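Yeast glycogen phosphorylase (Saccharomyces cerevisiae, PDB 1YGP) belongs to the carbohydrate phosphorylase family, has the two-domain GT-B fold, and carries a bound pyridoxal-5'-phosphate. Local coordinates at residues A[97-102]-A[182-187]; A[171-176]-A[863-868]; A[361-366]-A[398-403]; A[478-483]-A[508-513]. One frame throughout, in Å; residues are numbered along the deposited sequence.

Interaction 1: A[97-102]-A[182-187]; sequences KRVYYL and IPAWGY
Val99 bonds on both sides of Ala184, in the register of two parallel strands. Val99 N gives a nearly straight bond to Pro183 O at 2.9 Å. Val99 O accepts Trp185 N at 3.1 Å. Tyr101 repeats the pattern, with Tyr101 N on Trp185 O at 2.9 Å and O taking Tyr187 N.

The apolar contacts fall on two faces. On one, Val99 CB meets Ala184 CB at 3.8 Å. On the other, Tyr100 and Tyr187 lie side by side and point the same way. Tyr100 CD1 comes to the edge of the Tyr187 ring, 3.4 Å from its CE2. The ring planes are turned 43° apart. Trp185 CB packs beside Tyr100, 3.7 Å from Tyr100 CD1.

The hydroxyls of Tyr100 and Tyr187 reach helix 322-350. Arg346 NH1 bonds to both, and Tyr187 OH also bonds to Asp342. Trp185 makes a cation-pi contact with Arg346, and its NE1 bonds to Gln88 OE1. The two tyrosine rings are thus held at their hydroxyl ends as well as by the sheet.

Interaction 2: A[171-176]-A[863-868]; sequences ACFVDS and RCIEEY
Phe173 turns its ring toward helix 861-873 by placing CG beside its own backbone N, anti to the carbonyl carbon (chi1 -82°). Ile865 uses the same kind of first torsion for CG1, and this carries CD1 over the Phe173 ring. Ile865 CD1 lies 3.7 Å from Phe173 CG, above one face and offset toward the rim. The contact is a CH-pi interaction.

Two more residues of 863-868 meet the outer part of the same ring. Cys864 CB is 3.8 Å from Phe173 CE1. Cys864 SG makes an oblique sulfur-aromatic contact, 5.0 Å from the centroid of the Phe173 ring. Tyr868 comes in crosswise, with its CE2 3.5 Å from Phe173 CE2 and the two ring planes at 71°. Ser176, one turn further along, adds its CB at 3.7 Å from Ile865 CG1. All five touching residues are buried, and between the two segments the packing is apolar.

The axes of 171-176, in helix 165-179, and 863-868 cross at 76°, 9.6 Å apart at closest approach. Ser176 OG is hydrogen-bonded to Ser861 OG and Asp862 OD1 at the start of helix 861-873. Tyr868 OH continues past the helix pair to the large sheet, where it bonds to Thr403 OG1 of strand 400-404 and Asn482 ND2 of strand 478-483.

Interaction 3: A[361-366]-A[398-403]; sequences VAIQLN and KTFAYT
Leu365 N bonds to Ala401 O at 2.8 Å, the shortest bond between these parallel strands. Leu365 O then accepts Thr403 N at 3.0 Å. Ile363 works in the same way two residues earlier: Ile363 N reaches Thr399 O at 3.2 Å, and its O takes Ala401 N. Thr399 is the last residue of helix 389-399, and the pairing therefore starts where helix gives way to strand.

Gln364 is bent at chi2 (63°), which folds its amide over Ala401. Gln364 OE1 sits 3.5 Å from Ala401 CB and is hydrogen-bonded to Trp873 NE1. On the face of Ile363, Leu365 and Phe400 the contacts are apolar. Ile363 runs beside Phe400 in the same direction, with Ile363 CD1 3.6 Å from Phe400 CE1. Leu365 CD2 is 3.7 Å from Phe400 CD1.

Helices 372-384 and 389-399 link the two strands, making a beta-alpha-beta crossover. Strand 98-102 lies beyond 361-366, bonding through Ala362, Gln364 and Asn366. Strand 478-483 flanks 400-404 on its other side, where Ser478 touches both Phe400 and Tyr402.

Interaction 4: A[478-483]-A[508-513]; sequences SHKVNG and KFVNVT
Residues 478-483 and 508-513 pair as parallel strands in a beta-alpha-beta unit at one margin of the large sheet. Strand 509-511 is the outermost within the chain, and helices 486-494 and 498-504 make the connection. The sheet belongs to the N-terminal domain of the GT-B fold.

Val481 N bonds to Lys508 O at 2.8 Å, and Val481 O accepts Val510 N at 2.9 Å. Gly483 O takes Val512 N at 3.0 Å, which carries the pairing past the end of the strand. Asn482 ND2 adds a weak bond to that same oxygen. The firmer partners of Asn482 are Thr403 OG1, bonded to OD1, and Tyr868 OH, bonded to ND2.

On one face, Val481 CG1 lies over the Phe509 ring, offset toward the rim, in a CH-pi contact 4.0 Å from the centroid. Phe509 is also covered by Ile475, Phe500 and Ile501 of nearby helices. On the other face, the bent chain of Lys480 brings its CD to 3.7 Å from Val510 CG2.

Lys508 runs extended until its last torsion turns it (chi4 81°). This brings Lys508 NZ onto Ser478 O at 2.8 Å, just after helix 470-477. Lys508 also makes a cation-pi contact with Tyr504. Val510 O is held twice, by Gly483 N at 3.0 Å and by Ser489 OG of helix 486-494.

In the fold
Interactions 1, 3 and 4 are parallel strand pairs in one sheet, ordered 184-189, 98-102, 361-366, 400-404, 478-483, 509-511. Strands 98-102 and 361-366 join interactions 1 and 3. Strands 400-404 and 478-483 join 3 and 4, with a backbone bond between Phe400 O and His479 N. Interactions 1, 2 and 3 are buried; interaction 4, at the sheet margin, is partly buried and uses lysine side chains. Interaction 2 differs: two helices pack on each other by apolar side chains, beside the sheet, and they come from distant parts of the sequence. It touches all three strand pairs. Tyr101 OH of interaction 1 packs on Phe173.

Interaction 1: A[97-102]-A[182-187]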
loop_
_atom_site.group_PDB
_atom_site.type_symbol
_atom_site.label_atom_id
_atom_site.label_comp_id
_atom_site.label_asym_id
_atom_site.label_seq_id
_atom_site.Cartn_x
_atom_site.Cartn_y
_atom_site.Cartn_z
ATOM N N LYS A 97 -12.058 -13.219 31.826
ATOM C CA LYS A 97 -11.774 -14.285 30.873
ATOM C C LYS A 97 -12.115 -13.690 29.499
ATOM O O LYS A 97 -13.101 -12.947 29.370
ATOM C CB LYS A 97 -12.657 -15.498 31.146
ATOM C CG LYS A 97 -12.324 -16.683 30.268
ATOM C CD LYS A 97 -13.182 -17.882 30.571
ATOM C CE LYS A 97 -12.525 -19.027 29.834
ATOM N NZ LYS A 97 -13.266 -20.257 29.993
ATOM N N ARG A 98 -11.316 -13.984 28.486
ATOM C CA ARG A 98 -11.484 -13.417 27.171
ATOM C C ARG A 98 -11.782 -14.528 26.193
ATOM O O ARG A 98 -11.404 -15.693 26.374
ATOM C CB ARG A 98 -10.219 -12.704 26.709
ATOM C CG ARG A 98 -9.819 -11.524 27.564
ATOM C CD ARG A 98 -8.787 -10.664 26.853
ATOM N NE ARG A 98 -8.151 -9.797 27.832
ATOM C CZ ARG A 98 -7.751 -8.557 27.579
ATOM N NH1 ARG A 98 -7.902 -7.976 26.387
ATOM N NH2 ARG A 98 -7.146 -7.893 28.559
ATOM N N VAL A 99 -12.442 -14.126 25.120
ATOM C CA VAL A 99 -12.872 -15.025 24.068
ATOM C C VAL A 99 -12.022 -14.702 22.847
ATOM O O VAL A 99 -11.853 -13.521 22.543
ATOM C CB VAL A 99 -14.337 -14.773 23.754
ATOM C CG1 VAL A 99 -14.791 -15.742 22.689
ATOM C CG2 VAL A 99 -15.156 -14.903 25.007
ATOM N N TYR A 100 -11.464 -15.651 22.118
ATOM C CA TYR A 100 -10.723 -15.356 20.917
ATOM C C TYR A 100 -11.495 -16.188 19.909
ATOM O O TYR A 100 -11.820 -17.368 20.119
ATOM C CB TYR A 100 -9.275 -15.804 21.079
ATOM C CG TYR A 100 -8.513 -14.877 22.017
ATOM C CD1 TYR A 100 -8.230 -13.555 21.655
ATOM C CD2 TYR A 100 -8.073 -15.353 23.247
ATOM C CE1 TYR A 100 -7.508 -12.722 22.517
ATOM C CE2 TYR A 100 -7.352 -14.533 24.114
ATOM C CZ TYR A 100 -7.069 -13.218 23.747
ATOM O OH TYR A 100 -6.342 -12.409 24.614
ATOM N N TYR A 101 -11.906 -15.518 18.849
ATOM C CA TYR A 101 -12.756 -16.108 17.848
ATOM C C TYR A 101 -11.859 -16.269 16.626
ATOM O O TYR A 101 -11.520 -15.270 15.965
ATOM C CB TYR A 101 -13.945 -15.141 17.609
ATOM C CG TYR A 101 -15.064 -15.807 16.826
ATOM C CD1 TYR A 101 -16.030 -16.560 17.505
ATOM C CD2 TYR A 101 -15.069 -15.748 15.433
ATOM C CE1 TYR A 101 -16.991 -17.273 16.786
ATOM C CE2 TYR A 101 -16.022 -16.458 14.714
ATOM C CZ TYR A 101 -16.970 -17.220 15.392
ATOM O OH TYR A 101 -17.852 -17.984 14.662
ATOM N N LEU A 102 -11.414 -17.474 16.293
ATOM C CA LEU A 102 -10.569 -17.628 15.128
ATOM C C LEU A 102 -11.422 -17.986 13.932
ATOM O O LEU A 102 -12.198 -18.946 13.961
ATOM C CB LEU A 102 -9.530 -18.701 15.412
ATOM C CG LEU A 102 -8.199 -18.249 16.033
ATOM C CD1 LEU A 102 -8.402 -17.268 17.182
ATOM C CD2 LEU A 102 -7.490 -19.474 16.527
ATOM N N ILE A 182 -18.722 -8.265 25.757
ATOM C CA ILE A 182 -18.084 -9.556 26.015
ATOM C C ILE A 182 -16.626 -9.278 25.645
ATOM O O ILE A 182 -16.410 -8.727 24.565
ATOM C CB ILE A 182 -18.689 -10.680 25.090
ATOM C CG1 ILE A 182 -20.089 -11.064 25.517
ATOM C CG2 ILE A 182 -17.791 -11.895 25.110
ATOM C CD1 ILE A 182 -20.167 -11.766 26.871
ATOM N N PRO A 183 -15.580 -9.609 26.407
ATOM C CA PRO A 183 -14.202 -9.341 26.010
ATOM C C PRO A 183 -13.711 -10.290 24.913
ATOM O O PRO A 183 -13.044 -11.298 25.177
ATOM C CB PRO A 183 -13.442 -9.432 27.330
ATOM C CG PRO A 183 -14.509 -9.139 28.359
ATOM C CD PRO A 183 -15.639 -9.984 27.808
ATOM N N ALA A 184 -14.072 -10.006 23.663
ATOM C CA ALA A 184 -13.639 -10.837 22.552
ATOM C C ALA A 184 -12.867 -10.105 21.448
ATOM O O ALA A 184 -13.083 -8.918 21.142
ATOM C CB ALA A 184 -14.829 -11.505 21.908
ATOM N N TRP A 185 -11.917 -10.851 20.893
ATOM C CA TRP A 185 -11.081 -10.436 19.805
ATOM C C TRP A 185 -11.245 -11.480 18.719
ATOM O O TRP A 185 -11.373 -12.683 19.009
ATOM C CB TRP A 185 -9.618 -10.405 20.197
ATOM C CG TRP A 185 -9.119 -9.074 20.725
ATOM C CD1 TRP A 185 -9.929 -8.259 21.459
ATOM C CD2 TRP A 185 -7.859 -8.555 20.548
ATOM N NE1 TRP A 185 -9.191 -7.226 21.754
ATOM C CE2 TRP A 185 -7.959 -7.353 21.237
ATOM C CE3 TRP A 185 -6.669 -8.889 19.930
ATOM C CZ2 TRP A 185 -6.885 -6.467 21.325
ATOM C CZ3 TRP A 185 -5.594 -8.012 20.011
ATOM C CH2 TRP A 185 -5.696 -6.809 20.701
ATOM N N GLY A 186 -11.240 -11.044 17.460
ATOM C CA GLY A 186 -11.274 -11.968 16.342
ATOM C C GLY A 186 -9.892 -11.988 15.695
ATOM O O GLY A 186 -9.264 -10.936 15.616
ATOM N N TYR A 187 -9.337 -13.100 15.247
ATOM C CA TYR A 187 -8.057 -13.099 14.585
ATOM C C TYR A 187 -8.293 -13.659 13.206
ATOM O O TYR A 187 -9.008 -14.664 13.096
ATOM C CB TYR A 187 -7.034 -13.998 15.269
ATOM C CG TYR A 187 -6.352 -13.402 16.483
ATOM C CD1 TYR A 187 -5.253 -12.564 16.334
ATOM C CD2 TYR A 187 -6.859 -13.674 17.749
ATOM C CE1 TYR A 187 -4.663 -11.983 17.459
ATOM C CE2 TYR A 187 -6.282 -13.102 18.874
ATOM C CZ TYR A 187 -5.189 -12.261 18.723
ATOM O OH TYR A 187 -4.618 -11.700 19.845
#

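Interaction 2: A[171-176]-A[863-868]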
loop_
_atom_site.group_PDB
_atom_site.type_symbol
_atom_site.label_atom_id
_atom_site.label_comp_id
_atom_site.label_asym_id
_atom_site.label_seq_id
_atom_site.Cartn_x
_atom_site.Cartn_y
_atom_site.Cartn_z
ATOM N N ALA A 171 -18.712 -12.323 11.265
ATOM C CA ALA A 171 -18.927 -10.888 11.255
ATOM C C ALA A 171 -20.051 -10.502 12.188
ATOM O O ALA A 171 -19.826 -9.701 13.095
ATOM C CB ALA A 171 -19.271 -10.436 9.841
ATOM N N CYS A 172 -21.256 -11.070 12.042
ATOM C CA CYS A 172 -22.392 -10.770 12.905
ATOM C C CYS A 172 -22.045 -10.988 14.367
ATOM O O CYS A 172 -22.347 -10.156 15.226
ATOM C CB CYS A 172 -23.582 -11.655 12.536
ATOM S SG CYS A 172 -24.450 -11.131 11.030
ATOM N N PHE A 173 -21.360 -12.094 14.651
ATOM C CA PHE A 173 -20.912 -12.402 15.995
ATOM C C PHE A 173 -20.032 -11.311 16.585
ATOM O O PHE A 173 -20.342 -10.781 17.652
ATOM C CB PHE A 173 -20.156 -13.694 15.978
ATOM C CG PHE A 173 -21.040 -14.921 16.025
ATOM C CD1 PHE A 173 -22.383 -14.879 15.642
ATOM C CD2 PHE A 173 -20.468 -16.117 16.449
ATOM C CE1 PHE A 173 -23.160 -16.031 15.680
ATOM C CE2 PHE A 173 -21.254 -17.261 16.481
ATOM C CZ PHE A 173 -22.593 -17.219 16.098
ATOM N N VAL A 174 -18.983 -10.917 15.875
ATOM C CA VAL A 174 -18.105 -9.843 16.296
ATOM C C VAL A 174 -18.922 -8.605 16.706
ATOM O O VAL A 174 -18.724 -8.037 17.794
ATOM C CB VAL A 174 -17.115 -9.624 15.104
ATOM C CG1 VAL A 174 -16.433 -8.288 15.154
ATOM C CG2 VAL A 174 -16.010 -10.664 15.215
ATOM N N ASP A 175 -19.947 -8.264 15.935
ATOM C CA ASP A 175 -20.802 -7.140 16.294
ATOM C C ASP A 175 -21.530 -7.382 17.632
ATOM O O ASP A 175 -21.503 -6.544 18.557
ATOM C CB ASP A 175 -21.749 -6.969 15.142
ATOM C CG ASP A 175 -22.898 -6.021 15.364
ATOM O OD1 ASP A 175 -23.849 -6.434 16.022
ATOM O OD2 ASP A 175 -22.859 -4.895 14.866
ATOM N N SER A 176 -22.164 -8.551 17.783
ATOM C CA SER A 176 -22.925 -8.832 18.995
ATOM C C SER A 176 -22.047 -8.935 20.243
ATOM O O SER A 176 -22.437 -8.464 21.324
ATOM C CB SER A 176 -23.710 -10.118 18.822
ATOM O OG SER A 176 -24.508 -10.014 17.649
ATOM N N ARG A 863 -28.622 -13.195 20.795
ATOM C CA ARG A 863 -29.059 -14.399 21.482
ATOM C C ARG A 863 -28.034 -15.495 21.190
ATOM O O ARG A 863 -27.681 -16.165 22.157
ATOM C CB ARG A 863 -30.448 -14.780 20.979
ATOM C CG ARG A 863 -31.178 -15.965 21.577
ATOM C CD ARG A 863 -30.687 -17.298 21.051
ATOM N NE ARG A 863 -31.016 -17.497 19.651
ATOM C CZ ARG A 863 -30.244 -18.216 18.832
ATOM N NH1 ARG A 863 -29.115 -18.799 19.242
ATOM N NH2 ARG A 863 -30.632 -18.373 17.576
ATOM N N CYS A 864 -27.513 -15.735 19.960
ATOM C CA CYS A 864 -26.435 -16.723 19.738
ATOM C C CYS A 864 -25.266 -16.463 20.684
ATOM O O CYS A 864 -24.730 -17.384 21.312
ATOM C CB CYS A 864 -25.746 -16.695 18.387
ATOM S SG CYS A 864 -26.716 -16.690 16.873
ATOM N N ILE A 865 -24.864 -15.197 20.842
ATOM C CA ILE A 865 -23.737 -14.877 21.696
ATOM C C ILE A 865 -24.095 -15.051 23.162
ATOM O O ILE A 865 -23.201 -15.437 23.933
ATOM C CB ILE A 865 -23.268 -13.445 21.357
ATOM C CG1 ILE A 865 -22.738 -13.472 19.930
ATOM C CG2 ILE A 865 -22.170 -12.960 22.278
ATOM C CD1 ILE A 865 -21.606 -14.481 19.651
ATOM N N GLU A 866 -25.355 -14.854 23.573
ATOM C CA GLU A 866 -25.736 -15.142 24.948
ATOM C C GLU A 866 -25.524 -16.633 25.231
ATOM O O GLU A 866 -24.852 -17.020 26.189
ATOM C CB GLU A 866 -27.196 -14.785 25.175
ATOM C CG GLU A 866 -27.451 -13.276 25.224
ATOM C CD GLU A 866 -28.910 -12.786 25.160
ATOM O OE1 GLU A 866 -29.848 -13.515 25.505
ATOM O OE2 GLU A 866 -29.104 -11.639 24.753
ATOM N N GLU A 867 -25.963 -17.485 24.312
ATOM C CA GLU A 867 -25.898 -18.917 24.501
ATOM C C GLU A 867 -24.471 -19.386 24.560
ATOM O O GLU A 867 -24.102 -20.171 25.443
ATOM C CB GLU A 867 -26.589 -19.676 23.376
ATOM C CG GLU A 867 -28.053 -19.297 23.186
ATOM C CD GLU A 867 -28.888 -20.430 22.637
ATOM O OE1 GLU A 867 -28.741 -20.831 21.480
ATOM O OE2 GLU A 867 -29.704 -20.928 23.399
ATOM N N TYR A 868 -23.636 -18.883 23.651
ATOM C CA TYR A 868 -22.245 -19.288 23.607
ATOM C C TYR A 868 -21.560 -18.872 24.883
ATOM O O TYR A 868 -20.921 -19.715 25.523
ATOM C CB TYR A 868 -21.531 -18.646 22.439
ATOM C CG TYR A 868 -21.562 -19.392 21.114
ATOM C CD1 TYR A 868 -20.644 -20.410 20.874
ATOM C CD2 TYR A 868 -22.436 -18.995 20.111
ATOM C CE1 TYR A 868 -20.584 -21.020 19.630
ATOM C CE2 TYR A 868 -22.376 -19.607 18.862
ATOM C CZ TYR A 868 -21.449 -20.615 18.617
ATOM O OH TYR A 868 -21.374 -21.190 17.351
#

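Interaction 3: A[361-366]-A[398-403]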
loop_
_atom_site.group_PDB
_atom_site.type_symbol
_atom_site.label_atom_id
_atom_site.label_comp_id
_atom_site.label_asym_id
_atom_site.label_seq_id
_atom_site.Cartn_x
_atom_site.Cartn_y
_atom_site.Cartn_z
ATOM N N VAL A 361 -8.647 -17.935 29.112
ATOM C CA VAL A 361 -8.738 -17.812 27.672
ATOM C C VAL A 361 -9.788 -18.764 27.138
ATOM O O VAL A 361 -9.751 -19.930 27.513
ATOM C CB VAL A 361 -7.370 -18.145 27.043
ATOM C CG1 VAL A 361 -7.429 -18.031 25.535
ATOM C CG2 VAL A 361 -6.336 -17.171 27.525
ATOM N N ALA A 362 -10.700 -18.347 26.260
ATOM C CA ALA A 362 -11.643 -19.257 25.605
ATOM C C ALA A 362 -11.360 -19.135 24.106
ATOM O O ALA A 362 -11.472 -18.018 23.604
ATOM C CB ALA A 362 -13.064 -18.808 25.872
ATOM N N ILE A 363 -10.953 -20.126 23.317
ATOM C CA ILE A 363 -10.691 -19.919 21.897
ATOM C C ILE A 363 -11.719 -20.725 21.119
ATOM O O ILE A 363 -11.841 -21.950 21.312
ATOM C CB ILE A 363 -9.241 -20.384 21.482
ATOM C CG1 ILE A 363 -8.156 -19.775 22.385
ATOM C CG2 ILE A 363 -9.001 -19.957 20.022
ATOM C CD1 ILE A 363 -6.695 -20.132 22.008
ATOM N N GLN A 364 -12.469 -20.078 20.227
ATOM C CA GLN A 364 -13.490 -20.772 19.454
ATOM C C GLN A 364 -13.004 -21.107 18.053
ATOM O O GLN A 364 -12.525 -20.239 17.324
ATOM C CB GLN A 364 -14.733 -19.908 19.366
ATOM C CG GLN A 364 -15.943 -20.670 18.861
ATOM C CD GLN A 364 -16.386 -21.801 19.777
ATOM O OE1 GLN A 364 -16.624 -21.627 20.963
ATOM N NE2 GLN A 364 -16.541 -23.016 19.299
ATOM N N LEU A 365 -13.114 -22.343 17.617
ATOM C CA LEU A 365 -12.635 -22.687 16.310
ATOM C C LEU A 365 -13.856 -22.587 15.439
ATOM O O LEU A 365 -14.798 -23.393 15.563
ATOM C CB LEU A 365 -12.089 -24.103 16.289
ATOM C CG LEU A 365 -11.017 -24.533 17.293
ATOM C CD1 LEU A 365 -10.367 -25.743 16.673
ATOM C CD2 LEU A 365 -9.926 -23.489 17.543
ATOM N N ASN A 366 -13.928 -21.544 14.614
ATOM C CA ASN A 366 -15.060 -21.458 13.721
ATOM C C ASN A 366 -14.728 -22.350 12.530
ATOM O O ASN A 366 -13.972 -21.984 11.629
ATOM C CB ASN A 366 -15.267 -20.019 13.308
ATOM C CG ASN A 366 -16.479 -19.880 12.396
ATOM O OD1 ASN A 366 -17.469 -20.619 12.498
ATOM N ND2 ASN A 366 -16.441 -18.960 11.439
ATOM N N LYS A 398 -9.146 -27.954 27.860
ATOM C CA LYS A 398 -10.068 -27.047 28.477
ATOM C C LYS A 398 -10.112 -25.683 27.803
ATOM O O LYS A 398 -11.066 -24.955 28.053
ATOM C CB LYS A 398 -9.689 -26.931 29.928
ATOM C CG LYS A 398 -10.222 -28.116 30.682
ATOM C CD LYS A 398 -9.903 -27.891 32.150
ATOM C CE LYS A 398 -8.664 -28.624 32.672
ATOM N NZ LYS A 398 -8.976 -30.021 32.925
ATOM N N THR A 399 -9.191 -25.325 26.907
ATOM C CA THR A 399 -9.185 -24.021 26.259
ATOM C C THR A 399 -10.025 -24.000 24.988
ATOM O O THR A 399 -10.633 -22.983 24.674
ATOM C CB THR A 399 -7.723 -23.615 25.929
ATOM O OG1 THR A 399 -6.966 -23.611 27.139
ATOM C CG2 THR A 399 -7.646 -22.231 25.294
ATOM N N PHE A 400 -10.134 -25.062 24.210
ATOM C CA PHE A 400 -10.836 -25.005 22.933
ATOM C C PHE A 400 -12.272 -25.497 22.871
ATOM O O PHE A 400 -12.744 -26.302 23.697
ATOM C CB PHE A 400 -10.038 -25.775 21.898
ATOM C CG PHE A 400 -8.669 -25.151 21.689
ATOM C CD1 PHE A 400 -8.545 -24.018 20.885
ATOM C CD2 PHE A 400 -7.547 -25.684 22.336
ATOM C CE1 PHE A 400 -7.299 -23.424 20.739
ATOM C CE2 PHE A 400 -6.307 -25.077 22.180
ATOM C CZ PHE A 400 -6.181 -23.950 21.386
ATOM N N ALA A 401 -12.995 -24.974 21.887
ATOM C CA ALA A 401 -14.311 -25.460 21.533
ATOM C C ALA A 401 -14.415 -25.316 20.016
ATOM O O ALA A 401 -13.895 -24.359 19.425
ATOM C CB ALA A 401 -15.397 -24.628 22.177
ATOM N N TYR A 402 -15.128 -26.221 19.358
ATOM C CA TYR A 402 -15.225 -26.298 17.911
ATOM C C TYR A 402 -16.655 -26.118 17.393
ATOM O O TYR A 402 -17.548 -26.849 17.836
ATOM C CB TYR A 402 -14.628 -27.655 17.595
ATOM C CG TYR A 402 -14.899 -28.279 16.243
ATOM C CD1 TYR A 402 -14.552 -27.603 15.079
ATOM C CD2 TYR A 402 -15.441 -29.563 16.169
ATOM C CE1 TYR A 402 -14.730 -28.203 13.840
ATOM C CE2 TYR A 402 -15.624 -30.169 14.917
ATOM C CZ TYR A 402 -15.263 -29.480 13.764
ATOM O OH TYR A 402 -15.423 -30.050 12.519
ATOM N N THR A 403 -16.966 -25.173 16.506
ATOM C CA THR A 403 -18.290 -25.140 15.923
ATOM C C THR A 403 -18.145 -25.893 14.612
ATOM O O THR A 403 -17.186 -25.649 13.867
ATOM C CB THR A 403 -18.751 -23.727 15.628
ATOM O OG1 THR A 403 -18.836 -23.065 16.886
ATOM C CG2 THR A 403 -20.055 -23.705 14.814
#

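Interaction 4: A[478-483]-A[508-513]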
loop_
_atom_site.group_PDB
_atom_site.type_symbol
_atom_site.label_atom_id
_atom_site.label_comp_id
_atom_site.label_asym_id
_atom_site.label_seq_id
_atom_site.Cartn_x
_atom_site.Cartn_y
_atom_site.Cartn_z
ATOM N N SER A 478 -10.932 -30.282 21.875
ATOM C CA SER A 478 -11.857 -29.283 22.386
ATOM C C SER A 478 -12.632 -29.761 23.604
ATOM O O SER A 478 -12.814 -30.963 23.800
ATOM C CB SER A 478 -12.862 -28.938 21.326
ATOM O OG SER A 478 -12.233 -28.503 20.140
ATOM N N HIS A 479 -13.135 -28.875 24.454
ATOM C CA HIS A 479 -14.016 -29.341 25.495
ATOM C C HIS A 479 -15.472 -29.243 25.072
ATOM O O HIS A 479 -16.348 -29.555 25.882
ATOM C CB HIS A 479 -13.830 -28.546 26.763
ATOM C CG HIS A 479 -14.409 -27.147 26.758
ATOM N ND1 HIS A 479 -13.762 -26.043 26.437
ATOM C CD2 HIS A 479 -15.686 -26.801 27.133
ATOM C CE1 HIS A 479 -14.581 -25.032 26.605
ATOM N NE2 HIS A 479 -15.734 -25.500 27.021
ATOM N N LYS A 480 -15.829 -28.729 23.895
ATOM C CA LYS A 480 -17.236 -28.639 23.523
ATOM C C LYS A 480 -17.297 -28.648 22.017
ATOM O O LYS A 480 -16.381 -28.047 21.437
ATOM C CB LYS A 480 -17.814 -27.347 24.045
ATOM C CG LYS A 480 -19.323 -27.241 23.943
ATOM C CD LYS A 480 -19.977 -28.201 24.905
ATOM C CE LYS A 480 -19.632 -27.865 26.342
ATOM N NZ LYS A 480 -20.218 -28.860 27.215
ATOM N N VAL A 481 -18.228 -29.322 21.337
ATOM C CA VAL A 481 -18.361 -29.134 19.892
ATOM C C VAL A 481 -19.819 -28.740 19.703
ATOM O O VAL A 481 -20.669 -29.091 20.525
ATOM C CB VAL A 481 -17.976 -30.423 19.017
ATOM C CG1 VAL A 481 -17.442 -31.496 19.935
ATOM C CG2 VAL A 481 -19.133 -30.929 18.166
ATOM N N ASN A 482 -20.167 -27.943 18.705
ATOM C CA ASN A 482 -21.552 -27.548 18.526
ATOM C C ASN A 482 -21.964 -27.459 17.085
ATOM O O ASN A 482 -21.156 -27.146 16.215
ATOM C CB ASN A 482 -21.848 -26.187 19.166
ATOM C CG ASN A 482 -21.135 -24.985 18.561
ATOM O OD1 ASN A 482 -19.971 -24.702 18.872
ATOM N ND2 ASN A 482 -21.805 -24.237 17.692
ATOM N N GLY A 483 -23.202 -27.809 16.800
ATOM C CA GLY A 483 -23.736 -27.620 15.470
ATOM C C GLY A 483 -24.397 -26.237 15.446
ATOM O O GLY A 483 -24.586 -25.580 16.483
ATOM N N LYS A 508 -20.808 -33.348 25.578
ATOM C CA LYS A 508 -19.776 -32.597 24.874
ATOM C C LYS A 508 -20.270 -31.990 23.562
ATOM O O LYS A 508 -19.581 -31.176 22.948
ATOM C CB LYS A 508 -18.596 -33.533 24.586
ATOM C CG LYS A 508 -17.285 -32.864 24.219
ATOM C CD LYS A 508 -16.446 -33.907 23.518
ATOM C CE LYS A 508 -15.079 -33.406 23.057
ATOM N NZ LYS A 508 -14.079 -33.386 24.109
ATOM N N PHE A 509 -21.444 -32.387 23.095
ATOM C CA PHE A 509 -21.939 -32.025 21.795
ATOM C C PHE A 509 -23.217 -31.270 22.044
ATOM O O PHE A 509 -24.226 -31.783 22.512
ATOM C CB PHE A 509 -22.194 -33.275 20.977
ATOM C CG PHE A 509 -20.928 -34.038 20.612
ATOM C CD1 PHE A 509 -20.314 -34.894 21.531
ATOM C CD2 PHE A 509 -20.387 -33.898 19.338
ATOM C CE1 PHE A 509 -19.167 -35.598 21.165
ATOM C CE2 PHE A 509 -19.236 -34.610 18.977
ATOM C CZ PHE A 509 -18.625 -35.459 19.889
ATOM N N VAL A 510 -23.111 -30.011 21.680
ATOM C CA VAL A 510 -24.102 -28.984 21.915
ATOM C C VAL A 510 -24.695 -28.407 20.611
ATOM O O VAL A 510 -24.291 -28.723 19.472
ATOM C CB VAL A 510 -23.269 -28.037 22.824
ATOM C CG1 VAL A 510 -23.509 -26.551 22.644
ATOM C CG2 VAL A 510 -23.624 -28.477 24.231
ATOM N N ASN A 511 -25.714 -27.566 20.738
ATOM C CA ASN A 511 -26.255 -26.882 19.587
ATOM C C ASN A 511 -26.401 -25.394 19.868
ATOM O O ASN A 511 -26.842 -25.037 20.959
ATOM C CB ASN A 511 -27.629 -27.391 19.214
ATOM C CG ASN A 511 -28.162 -26.541 18.067
ATOM O OD1 ASN A 511 -29.076 -25.729 18.196
ATOM N ND2 ASN A 511 -27.538 -26.582 16.912
ATOM N N VAL A 512 -25.992 -24.513 18.963
ATOM C CA VAL A 512 -26.342 -23.109 19.066
ATOM C C VAL A 512 -26.696 -22.711 17.632
ATOM O O VAL A 512 -25.855 -22.618 16.742
ATOM C CB VAL A 512 -25.191 -22.219 19.555
ATOM C CG1 VAL A 512 -25.779 -20.835 19.739
ATOM C CG2 VAL A 512 -24.578 -22.689 20.878
ATOM N N THR A 513 -27.992 -22.596 17.375
ATOM C CA THR A 513 -28.543 -22.158 16.107
ATOM C C THR A 513 -28.040 -20.763 15.811
ATOM O O THR A 513 -28.014 -19.893 16.686
ATOM C CB THR A 513 -30.073 -22.188 16.219
ATOM O OG1 THR A 513 -30.388 -23.580 16.383
ATOM C CG2 THR A 513 -30.809 -21.567 15.039
#